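PDB 2D80: PHB depolymerase from Penicillium funiculosum, which hydrolyses the microbial polyester polyhydroxybutyrate, acting as an esterase of the alpha/beta hydrolase fold in a circularly permuted form. Local coordinates for residues Gly17-Gly22 with Ala133-Pro138; Val108-Lys113 with Val125-Thr130. All blocks are in the same frame, centred on the assembly; numbering follows the deposited sequence.

Interaction 1 (Gly17-Gly22 with Ala133-Pro138); sequences GLSSGG and AVHTFP
The His135 imidazole meets Ser19 at its edge: Ser19 CB lies in the ring plane, 3.6 Å from His135 NE2, while Leu18 CD1 comes up obliquely. The Phe137 ring carries Pro138 CD on one face, 3.8 Å above the plane and displaced toward the rim, and its CD1 edge stands 4.0 Å from Leu18 CB. Leu18 thus lies between the two rings, closer to the phenylalanine. With chi1 at 179° its CG extends away from the backbone N, which sends CD2 to within 3.8 Å of Phe137 N and CD1 to 3.9 Å from Thr136 O. Shortening this side chain to an alanine would probably open a gap between the strand end and Thr136-Phe137 and leave the loop bearing His135 less firmly placed. Ser19 OG is 3.9 Å from His135 NE2, too far for a direct bond; OG is hydrogen-bonded to Cys230 N instead. On the far side of the imidazole, ND1 is bonded to Asp101 OD1, fixing the ring's rotation. Ser19 sits at phi 62° and psi -129°, the strained backbone of a strand-to-helix turn. Active-site residues Ser19, His135 and Asp101 form the catalytic triad, with Ser19 on a GxSxG nucleophile elbow.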
loop_
_atom_site.group_PDB
_atom_site.type_symbol
_atom_site.label_atom_id
_atom_site.label_comp_id
_atom_site.label_asym_id
_atom_site.label_seq_id
_atom_site.Cartn_x
_atom_site.Cartn_y
_atom_site.Cartn_z
ATOM N N GLY A 17 -1.932 1.509 0.442
ATOM C CA GLY A 17 -0.909 2.529 0.542
ATOM C C GLY A 17 -1.234 3.806 -0.203
ATOM O O GLY A 17 -2.195 3.872 -0.976
ATOM N N LEU A 18 -0.413 4.822 0.035
ATOM C CA LEU A 18 -0.553 6.122 -0.603
ATOM C C LEU A 18 0.533 6.274 -1.665
ATOM O O LEU A 18 1.641 5.748 -1.500
ATOM C CB LEU A 18 -0.392 7.225 0.444
ATOM C CG LEU A 18 -0.473 8.667 -0.050
ATOM C CD1 LEU A 18 -1.923 8.978 -0.472
ATOM C CD2 LEU A 18 -0.027 9.610 1.055
ATOM N N SER A 19 0.228 6.988 -2.745
ATOM C CA SER A 19 1.277 7.408 -3.670
ATOM C C SER A 19 1.960 6.182 -4.278
ATOM O O SER A 19 1.298 5.285 -4.791
ATOM C CB SER A 19 2.292 8.274 -2.909
ATOM O OG SER A 19 3.412 8.621 -3.707
ATOM N N SER A 20 3.291 6.142 -4.229
ATOM C CA SER A 20 4.001 4.979 -4.749
ATOM C C SER A 20 3.654 3.744 -3.924
ATOM O O SER A 20 3.780 2.614 -4.401
ATOM C CB SER A 20 5.512 5.222 -4.713
ATOM O OG SER A 20 5.953 5.418 -3.385
ATOM N N GLY A 21 3.209 3.967 -2.688
ATOM C CA GLY A 21 2.716 2.879 -1.863
ATOM C C GLY A 21 1.356 2.378 -2.333
ATOM O O GLY A 21 1.022 1.204 -2.163
ATOM N N GLY A 22 0.572 3.275 -2.923
ATOM C CA GLY A 22 -0.653 2.857 -3.581
ATOM C C GLY A 22 -0.375 2.020 -4.816
ATOM O O GLY A 22 -0.955 0.950 -4.998
ATOM N N ALA A 133 -9.612 17.772 -1.435
ATOM C CA ALA A 133 -8.418 17.175 -0.842
ATOM C C ALA A 133 -7.284 17.133 -1.865
ATOM O O ALA A 133 -7.506 16.825 -3.036
ATOM C CB ALA A 133 -8.725 15.773 -0.344
ATOM N N VAL A 134 -6.073 17.449 -1.413
ATOM C CA VAL A 134 -4.890 17.395 -2.267
ATOM C C VAL A 134 -4.214 16.034 -2.113
ATOM O O VAL A 134 -4.748 15.139 -1.463
ATOM C CB VAL A 134 -3.875 18.498 -1.883
ATOM C CG1 VAL A 134 -4.504 19.870 -2.086
ATOM C CG2 VAL A 134 -3.434 18.328 -0.433
ATOM N N HIS A 135 -3.036 15.877 -2.712
ATOM C CA HIS A 135 -2.268 14.653 -2.515
ATOM C C HIS A 135 -1.791 14.567 -1.069
ATOM O O HIS A 135 -0.853 15.266 -0.663
ATOM C CB HIS A 135 -1.064 14.617 -3.457
ATOM C CG HIS A 135 -0.400 13.278 -3.521
ATOM N ND1 HIS A 135 -0.999 12.180 -4.100
ATOM C CD2 HIS A 135 0.793 12.847 -3.044
ATOM C CE1 HIS A 135 -0.206 11.131 -3.975
ATOM N NE2 HIS A 135 0.887 11.509 -3.338
ATOM N N THR A 136 -2.445 13.709 -0.295
ATOM C CA THR A 136 -2.172 13.576 1.130
ATOM C C THR A 136 -2.974 12.383 1.627
ATOM O O THR A 136 -3.943 11.983 0.983
ATOM C CB THR A 136 -2.607 14.848 1.895
ATOM O OG1 THR A 136 -2.030 14.849 3.206
ATOM C CG2 THR A 136 -4.137 14.895 2.021
ATOM N N PHE A 137 -2.577 11.802 2.756
ATOM C CA PHE A 137 -3.338 10.689 3.307
ATOM C C PHE A 137 -4.522 11.260 4.081
ATOM O O PHE A 137 -4.347 12.078 4.980
ATOM C CB PHE A 137 -2.491 9.840 4.251
ATOM C CG PHE A 137 -3.077 8.487 4.510
ATOM C CD1 PHE A 137 -2.774 7.415 3.674
ATOM C CD2 PHE A 137 -3.984 8.294 5.548
ATOM C CE1 PHE A 137 -3.368 6.168 3.866
ATOM C CE2 PHE A 137 -4.583 7.053 5.748
ATOM C CZ PHE A 137 -4.275 5.986 4.904
ATOM N N PRO A 138 -5.744 10.828 3.741
ATOM C CA PRO A 138 -6.907 11.363 4.454
ATOM C C PRO A 138 -7.206 10.722 5.808
ATOM O O PRO A 138 -7.423 9.514 5.905
ATOM C CB PRO A 138 -8.034 11.163 3.445
ATOM C CG PRO A 138 -7.682 9.830 2.841
ATOM C CD PRO A 138 -6.156 9.938 2.640
#

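Interaction 2 (Val108-Lys113 with Val125-Thr130); sequences VMNQLK and VSYVTT
Tyr127 OH donates to Asn110 OD1 at 2.7 Å, the one direct hydrogen bond between residues 108-113 and 125-130, which lie on helix 106-116 and strand 125-130, two members of a beta-alpha-beta unit that starts with strand 92-98. The segment axes run nearly antiparallel and approach to 10.5 Å, a spacing bridged by side chains. At the acceptor the C=O...donor angle is 141° and the hydroxyl stands above the amide's carbonyl plane, 39° out of it, while OD1 itself lies in the plane of the phenol ring, at its edge. Amide and ring planes are turned 72° apart. Met109 CB packs against the same hydroxyl, 3.4 Å from Tyr127 OH, and the rest of Met109 reaches Met95 of the adjoining strand 92-98 and Val42 of strand 39-43 beyond it. Lys113 takes the other end of the tyrosine: its chain, bent at chi2 and chi4, brings CD obliquely to 3.7 Å from Tyr127 CD1 and places CE 3.6 Å from Tyr127 CB. The same CE is wedged against Val125 CG1, the two side chains pointing opposite ways. Beyond this apolar stem a water accepts from Lys113 NZ at 2.9 Å and donates to Val125 O at 2.8 Å.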
loop_
_atom_site.group_PDB
_atom_site.type_symbol
_atom_site.label_atom_id
_atom_site.label_comp_id
_atom_site.label_asym_id
_atom_site.label_seq_id
_atom_site.Cartn_x
_atom_site.Cartn_y
_atom_site.Cartn_z
ATOM N N VAL A 108 -5.506 9.884 -13.243
ATOM C CA VAL A 108 -4.689 8.681 -13.110
ATOM C C VAL A 108 -5.474 7.567 -12.421
ATOM O O VAL A 108 -5.564 6.450 -12.928
ATOM C CB VAL A 108 -3.395 8.980 -12.309
ATOM C CG1 VAL A 108 -2.634 7.693 -12.033
ATOM C CG2 VAL A 108 -2.523 9.958 -13.095
ATOM N N MET A 109 -6.060 7.882 -11.270
ATOM C CA MET A 109 -6.901 6.923 -10.568
ATOM C C MET A 109 -8.079 6.439 -11.419
ATOM O O MET A 109 -8.438 5.266 -11.366
ATOM C CB MET A 109 -7.401 7.523 -9.251
ATOM C CG MET A 109 -6.358 7.532 -8.131
ATOM S SD MET A 109 -5.917 5.867 -7.549
ATOM C CE MET A 109 -7.256 5.556 -6.349
ATOM N N ASN A 110 -8.673 7.331 -12.208
ATOM C CA ASN A 110 -9.731 6.915 -13.130
ATOM C C ASN A 110 -9.249 5.807 -14.064
ATOM O O ASN A 110 -10.009 4.897 -14.404
ATOM C CB ASN A 110 -10.231 8.094 -13.972
ATOM C CG ASN A 110 -11.029 9.099 -13.160
ATOM O OD1 ASN A 110 -11.455 8.815 -12.038
ATOM N ND2 ASN A 110 -11.242 10.274 -13.730
ATOM N N GLN A 111 -7.983 5.880 -14.479
ATOM C CA GLN A 111 -7.424 4.854 -15.354
ATOM C C GLN A 111 -7.215 3.527 -14.635
ATOM O O GLN A 111 -7.400 2.462 -15.225
ATOM C CB GLN A 111 -6.108 5.339 -15.977
ATOM C CG GLN A 111 -6.311 6.350 -17.101
ATOM C CD GLN A 111 -7.050 5.756 -18.293
ATOM O OE1 GLN A 111 -6.437 5.236 -19.229
ATOM N NE2 GLN A 111 -8.372 5.817 -18.256
ATOM N N LEU A 112 -6.843 3.586 -13.359
ATOM C CA LEU A 112 -6.748 2.374 -12.553
ATOM C C LEU A 112 -8.127 1.737 -12.401
ATOM O O LEU A 112 -8.274 0.518 -12.486
ATOM C CB LEU A 112 -6.172 2.689 -11.169
ATOM C CG LEU A 112 -6.230 1.546 -10.148
ATOM C CD1 LEU A 112 -5.489 0.323 -10.681
ATOM C CD2 LEU A 112 -5.646 2.005 -8.824
ATOM N N LYS A 113 -9.138 2.572 -12.170
ATOM C CA LYS A 113 -10.515 2.093 -12.056
ATOM C C LYS A 113 -10.907 1.332 -13.321
ATOM O O LYS A 113 -11.426 0.218 -13.255
ATOM C CB LYS A 113 -11.469 3.275 -11.852
ATOM C CG LYS A 113 -12.896 2.875 -11.488
ATOM C CD LYS A 113 -12.964 2.313 -10.074
ATOM C CE LYS A 113 -14.399 2.030 -9.642
ATOM N NZ LYS A 113 -15.041 0.995 -10.490
ATOM N N VAL A 125 -15.492 -3.008 -6.099
ATOM C CA VAL A 125 -14.543 -1.904 -6.171
ATOM C C VAL A 125 -15.209 -0.612 -5.706
ATOM O O VAL A 125 -16.179 -0.144 -6.318
ATOM C CB VAL A 125 -14.016 -1.709 -7.613
ATOM C CG1 VAL A 125 -12.931 -0.637 -7.638
ATOM C CG2 VAL A 125 -13.479 -3.028 -8.154
ATOM N N SER A 126 -14.695 -0.053 -4.616
ATOM C CA SER A 126 -15.170 1.225 -4.106
ATOM C C SER A 126 -14.156 2.301 -4.456
ATOM O O SER A 126 -12.968 2.165 -4.154
ATOM C CB SER A 126 -15.351 1.158 -2.587
ATOM O OG SER A 126 -15.764 2.409 -2.062
ATOM N N TYR A 127 -14.624 3.362 -5.105
ATOM C CA TYR A 127 -13.748 4.447 -5.533
ATOM C C TYR A 127 -14.294 5.752 -4.962
ATOM O O TYR A 127 -15.259 6.316 -5.489
ATOM C CB TYR A 127 -13.701 4.491 -7.068
ATOM C CG TYR A 127 -12.856 5.591 -7.690
ATOM C CD1 TYR A 127 -12.975 5.885 -9.048
ATOM C CD2 TYR A 127 -11.956 6.348 -6.931
ATOM C CE1 TYR A 127 -12.229 6.903 -9.640
ATOM C CE2 TYR A 127 -11.206 7.373 -7.517
ATOM C CZ TYR A 127 -11.350 7.644 -8.871
ATOM O OH TYR A 127 -10.641 8.670 -9.454
ATOM N N VAL A 128 -13.681 6.213 -3.874
ATOM C CA VAL A 128 -14.144 7.402 -3.162
ATOM C C VAL A 128 -13.355 8.660 -3.536
ATOM O O VAL A 128 -12.128 8.624 -3.693
ATOM C CB VAL A 128 -14.063 7.187 -1.630
ATOM C CG1 VAL A 128 -14.511 8.442 -0.895
ATOM C CG2 VAL A 128 -14.917 6.002 -1.232
ATOM N N THR A 129 -14.069 9.776 -3.685
ATOM C CA THR A 129 -13.435 11.062 -3.956
ATOM C C THR A 129 -13.761 12.054 -2.845
ATOM O O THR A 129 -14.930 12.326 -2.570
ATOM C CB THR A 129 -13.910 11.653 -5.308
ATOM O OG1 THR A 129 -13.591 10.745 -6.371
ATOM C CG2 THR A 129 -13.233 12.997 -5.575
ATOM N N THR A 130 -12.733 12.586 -2.192
ATOM C CA THR A 130 -12.940 13.659 -1.227
ATOM C C THR A 130 -12.723 14.995 -1.914
ATOM O O THR A 130 -11.621 15.303 -2.368
ATOM C CB THR A 130 -11.973 13.550 -0.034
ATOM O OG1 THR A 130 -12.244 12.346 0.689
ATOM C CG2 THR A 130 -12.136 14.746 0.897
HETATM O O HOH W 1 -17.273 0.426 -8.794
#

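In the fold
Both contacts lie in the alpha/beta hydrolase fold, at different depths. Interaction 1 is wholly buried, its centre about 10 Å from the centre of the chain, and starts from the end of inner strand 13-18; interaction 2, its centre about 15 Å from it, is partly buried, where a helix packs on strand 125-130, an outermost strand of the same eight-stranded sheet. Interaction 2 is nested in the chain loop that interaction 1 closes, and strand 125-130 is followed closely by the segment bearing His135. The chemistry follows the place: apolar packing beside catalytic groups whose hydrogen bonds from Ser19 OG and His135 ND1 go outside the segments in the first, amphipathic side chains, a direct hydrogen bond and a bridging water in the second.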